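Local coordinates for protein cycloalternan-forming enzyme (Listeria monocytogenes serovar 1/2a, PDB 5F7U) that is a multidomain glycoside hydrolase family 31 protein with a family 6 carbohydrate-binding module near its C terminus, at residues Phe828-Ser833 and Ile852-Asp857; Asn860-Val865 and Ala930-Gly935. The protein carries 1 engineered substitution. All coordinates share one frame; numbering follows the deposited sequence. Where two conformers were deposited one is given.

Both contacts lie in the beta-rich C-terminal part of the chain, where a mixed sheet and an antiparallel sheet pack together. Along the chain, strand 825-830 comes first; contact 1 then closes a short excursion, most of it strand, when 852-857 packs over 828-833. Strand 848-857 turns directly into strand 862-867, and contact 2 closes a longer loop when 930-935 returns beside 860-865. The two are in series, neither nested nor crossed. Contact 1 joins the mixed sheet to the antiparallel one, whereas contact 2 lies wholly inside the latter. Neighbouring strands 848-857 and 862-867 connect them, with V854 packing on V863 and S855 N meeting S864 O at 2.8 Å.

Contact 1. Residues Phe828-Ser833 and Ile852-Asp857; sequences FRVYPS and ISVSED
F828 lays the CE2-CZ end of its ring against the side chain of I852, whose CD1 comes to 4.1 Å from F828 CE2. Ring and aliphatic branch cross at a slant. Two residues on, V830 and V854 reach toward each other tip to tip. V830 CG1 fits against both methyls of V854, at 3.8 Å from V854 CG2 and 3.9 Å from V854 CG1. At the far end the backbones draw together, the CA atoms of P832 and E856 being 5.3 Å apart against 9.5 Å for those of F828 and I852. Here P832 CB rests on the aliphatic part of the glutamate, 3.6 Å from E856 CB. The E856 chain starts extended and then bends at chi2 (-89°), which turns its carboxylate along the backbone of S833; OE1 is hydrogen-bonded to the amide of G834 and OE2 to that of F858, so both oxygens of this acid have backbone partners. Away from the interface, R829 NH2 donates to Y831 OH at 2.9 Å, with the hydroxyl in the guanidinium plane. Across the interface itself, F828 and V830 of strand 825-830 meet I852 and V854 of strand 848-857, and P832 just beyond the first strand meets the aliphatic part of E856, so that the mixed and antiparallel sheets pack face to face as in the core of a beta-sandwich.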
# COMPACT_ATOMS: atom_id res chain seq x y z
N PHE A 828 15.45 -2.50 23.04
CA PHE A 828 15.74 -1.62 21.91
C PHE A 828 17.02 -2.09 21.24
O PHE A 828 18.09 -2.05 21.87
CB PHE A 828 15.87 -0.15 22.34
CG PHE A 828 14.61 0.43 22.90
CD1 PHE A 828 14.29 0.25 24.25
CD2 PHE A 828 13.72 1.14 22.08
CE1 PHE A 828 13.11 0.75 24.77
CE2 PHE A 828 12.55 1.67 22.61
CZ PHE A 828 12.24 1.46 23.95
N ARG A 829 16.89 -2.53 20.00
CA ARG A 829 18.02 -2.92 19.17
C ARG A 829 18.59 -1.67 18.52
O ARG A 829 17.84 -0.90 17.91
CB ARG A 829 17.54 -3.93 18.12
CG ARG A 829 18.59 -4.44 17.13
CD ARG A 829 19.64 -5.36 17.77
NE ARG A 829 19.12 -6.68 18.16
CZ ARG A 829 18.95 -7.71 17.34
NH1 ARG A 829 18.54 -8.87 17.84
NH2 ARG A 829 19.20 -7.59 16.03
N VAL A 830 19.90 -1.47 18.66
CA VAL A 830 20.57 -0.22 18.27
C VAL A 830 21.76 -0.54 17.38
O VAL A 830 22.61 -1.36 17.76
CB VAL A 830 21.05 0.57 19.52
CG1 VAL A 830 21.82 1.82 19.12
CG2 VAL A 830 19.84 0.96 20.39
N TYR A 831 21.81 0.11 16.22
CA TYR A 831 22.96 0.04 15.31
C TYR A 831 23.61 1.41 15.30
O TYR A 831 23.24 2.27 14.49
CB TYR A 831 22.49 -0.43 13.90
CG TYR A 831 21.91 -1.82 13.95
CD1 TYR A 831 22.73 -2.95 13.89
CD2 TYR A 831 20.54 -2.01 14.12
CE1 TYR A 831 22.21 -4.23 13.97
CE2 TYR A 831 20.00 -3.29 14.19
CZ TYR A 831 20.84 -4.39 14.13
OH TYR A 831 20.33 -5.66 14.21
N PRO A 832 24.59 1.64 16.23
CA PRO A 832 25.11 3.00 16.39
C PRO A 832 25.78 3.53 15.13
O PRO A 832 26.58 2.84 14.50
CB PRO A 832 26.15 2.86 17.51
CG PRO A 832 25.85 1.57 18.19
CD PRO A 832 25.26 0.68 17.13
N SER A 833 25.42 4.76 14.78
CA SER A 833 26.00 5.49 13.65
C SER A 833 25.74 6.96 13.85
O SER A 833 24.62 7.42 13.64
CB SER A 833 25.40 5.05 12.33
OG SER A 833 26.05 5.76 11.28
N ILE A 852 14.10 8.46 22.59
CA ILE A 852 15.37 7.79 22.84
C ILE A 852 16.39 8.39 21.90
O ILE A 852 16.10 8.61 20.72
CB ILE A 852 15.35 6.26 22.48
CG1 ILE A 852 13.96 5.62 22.65
CG2 ILE A 852 16.49 5.50 23.17
CD1 ILE A 852 13.54 5.34 24.07
N SER A 853 17.59 8.67 22.41
CA SER A 853 18.66 9.13 21.52
C SER A 853 19.95 8.38 21.81
O SER A 853 20.23 7.99 22.94
CB SER A 853 18.85 10.64 21.60
OG SER A 853 19.34 11.03 22.87
N VAL A 854 20.72 8.18 20.74
CA VAL A 854 21.96 7.40 20.79
C VAL A 854 23.04 8.30 20.20
O VAL A 854 22.82 8.94 19.18
CB VAL A 854 21.87 6.06 20.00
CG1 VAL A 854 23.22 5.35 19.95
CG2 VAL A 854 20.80 5.16 20.61
N SER A 855 24.18 8.35 20.89
CA SER A 855 25.35 9.07 20.39
C SER A 855 26.53 8.12 20.27
O SER A 855 27.19 7.77 21.26
CB SER A 855 25.68 10.28 21.27
OG SER A 855 26.77 11.01 20.70
N GLU A 856 26.78 7.72 19.03
CA GLU A 856 27.88 6.83 18.70
C GLU A 856 29.18 7.62 18.68
O GLU A 856 29.28 8.66 18.02
CB GLU A 856 27.61 6.15 17.35
CG GLU A 856 28.74 5.30 16.82
CD GLU A 856 29.72 6.09 15.97
OE1 GLU A 856 29.28 6.66 14.95
OE2 GLU A 856 30.91 6.14 16.33
N ASP A 857 30.15 7.14 19.44
CA ASP A 857 31.47 7.78 19.55
C ASP A 857 32.56 6.72 19.59
O ASP A 857 33.43 6.73 20.47
CB ASP A 857 31.50 8.70 20.80
CG ASP A 857 32.74 9.62 20.86
OD1 ASP A 857 33.47 9.76 19.85
OD2 ASP A 857 32.99 10.20 21.94

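Contact 2. Residues Asn860-Val865 and Ala930-Gly935; sequences NEKVSV and AIVLNG
K862 and N934 lie side by side, pointing the same way from one face of the sheet, with K862 CE 3.9 Å from N934 ND2. The lysine chain also slants across V932, bringing K862 CG to 3.6 Å from V932 CG1. A chi1 of -173° carries K862 CG away from its own N and onto V932, and the bend at chi3 then brings CE beside N934. One water receives a bond from N934 ND2 at 2.7 Å and a weak one from K862 NZ, bridging the two polar ends. Farther along this face, S864 OG sits over V932 CG2. The other face carries V863 opposite L933 and V865 opposite I931, two hydrogen-bonded antiparallel pairs whose buried side chains contribute to an apolar layer with M876 and V878 of strand 874-879. Each pair is closed by two backbone bonds; the straightest, L933 N to V863 O, measures 2.8 Å at 172°, while V865 N to I931 O is 2.7 Å. At the strand entrance E861 and K862 together face D857, a G1 beta bulge, and E861 has positive phi (54°). E861 CB and OE2 both approach G935 CA, while OE1 is hydrogen-bonded to N937; the bond from G935 N to E861 O is weak and bent. The chemistry thus divides the contact: backbone bonds fix the register, one face is apolar and buried, and the other is partly exposed and hydrated where lysine and asparagine share a water.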
# COMPACT_ATOMS: atom_id res chain seq x y z
N ASN A 860 36.21 7.38 20.18
CA ASN A 860 36.64 7.42 21.58
C ASN A 860 36.16 6.20 22.39
O ASN A 860 36.09 6.23 23.62
CB ASN A 860 36.19 8.74 22.20
CG ASN A 860 36.89 9.93 21.58
OD1 ASN A 860 38.06 10.19 21.87
ND2 ASN A 860 36.18 10.66 20.72
N GLU A 861 35.86 5.13 21.65
CA GLU A 861 35.41 3.84 22.17
C GLU A 861 34.20 3.93 23.11
O GLU A 861 34.17 3.29 24.15
CB GLU A 861 36.57 3.01 22.77
CG GLU A 861 37.60 2.58 21.72
CD GLU A 861 38.62 1.56 22.21
OE1 GLU A 861 39.31 0.96 21.34
OE2 GLU A 861 38.76 1.38 23.44
N LYS A 862 33.20 4.70 22.69
CA LYS A 862 32.03 5.00 23.51
C LYS A 862 30.75 4.99 22.68
O LYS A 862 30.76 5.38 21.53
CB LYS A 862 32.22 6.37 24.14
CG LYS A 862 31.18 6.77 25.17
CD LYS A 862 31.56 8.11 25.81
CE LYS A 862 32.83 7.98 26.63
NZ LYS A 862 33.21 9.27 27.28
N VAL A 863 29.67 4.49 23.28
CA VAL A 863 28.32 4.68 22.74
C VAL A 863 27.51 5.13 23.94
O VAL A 863 27.55 4.51 25.00
CB VAL A 863 27.74 3.39 22.12
CG1 VAL A 863 26.27 3.58 21.72
CG2 VAL A 863 28.51 3.00 20.87
N SER A 864 26.77 6.22 23.77
CA SER A 864 25.91 6.72 24.84
C SER A 864 24.46 6.60 24.43
O SER A 864 24.11 6.86 23.29
CB SER A 864 26.27 8.16 25.18
OG SER A 864 27.65 8.25 25.52
N VAL A 865 23.63 6.16 25.37
CA VAL A 865 22.18 6.06 25.14
C VAL A 865 21.48 6.92 26.19
O VAL A 865 21.71 6.75 27.40
CB VAL A 865 21.68 4.61 25.19
CG1 VAL A 865 20.16 4.55 24.92
CG2 VAL A 865 22.42 3.75 24.17
N ALA A 930 21.15 8.02 31.85
CA ALA A 930 22.25 8.16 30.90
C ALA A 930 23.10 6.88 30.88
O ALA A 930 23.83 6.61 31.84
CB ALA A 930 23.09 9.39 31.25
N ILE A 931 22.99 6.11 29.80
CA ILE A 931 23.69 4.82 29.67
C ILE A 931 24.94 5.07 28.83
O ILE A 931 24.86 5.69 27.77
CB ILE A 931 22.80 3.74 29.00
CG1 ILE A 931 21.54 3.45 29.84
CG2 ILE A 931 23.60 2.45 28.73
CD1 ILE A 931 20.48 2.65 29.10
N VAL A 932 26.10 4.63 29.32
CA VAL A 932 27.34 4.73 28.53
C VAL A 932 28.00 3.36 28.44
O VAL A 932 28.23 2.70 29.47
CB VAL A 932 28.32 5.78 29.10
CG1 VAL A 932 29.56 5.88 28.23
CG2 VAL A 932 27.66 7.15 29.20
N LEU A 933 28.30 2.94 27.21
CA LEU A 933 29.12 1.75 26.96
C LEU A 933 30.54 2.21 26.71
O LEU A 933 30.79 3.01 25.80
CB LEU A 933 28.60 0.96 25.74
CG LEU A 933 27.30 0.17 25.83
CD1 LEU A 933 26.07 1.05 26.03
CD2 LEU A 933 27.13 -0.61 24.53
N ASN A 934 31.47 1.72 27.52
CA ASN A 934 32.90 2.09 27.40
C ASN A 934 33.74 0.99 26.79
O ASN A 934 33.45 -0.19 26.97
CB ASN A 934 33.49 2.43 28.77
CG ASN A 934 32.82 3.63 29.41
OD1 ASN A 934 32.18 3.51 30.46
ND2 ASN A 934 32.96 4.78 28.78
N GLY A 935 34.79 1.39 26.09
CA GLY A 935 35.71 0.44 25.49
C GLY A 935 35.16 -0.33 24.30
O GLY A 935 35.66 -1.41 23.99
O HOH W 1 35.48 4.47 26.52
O HOH W 2 38.46 -1.94 24.10
O HOH W 3 32.98 7.25 29.87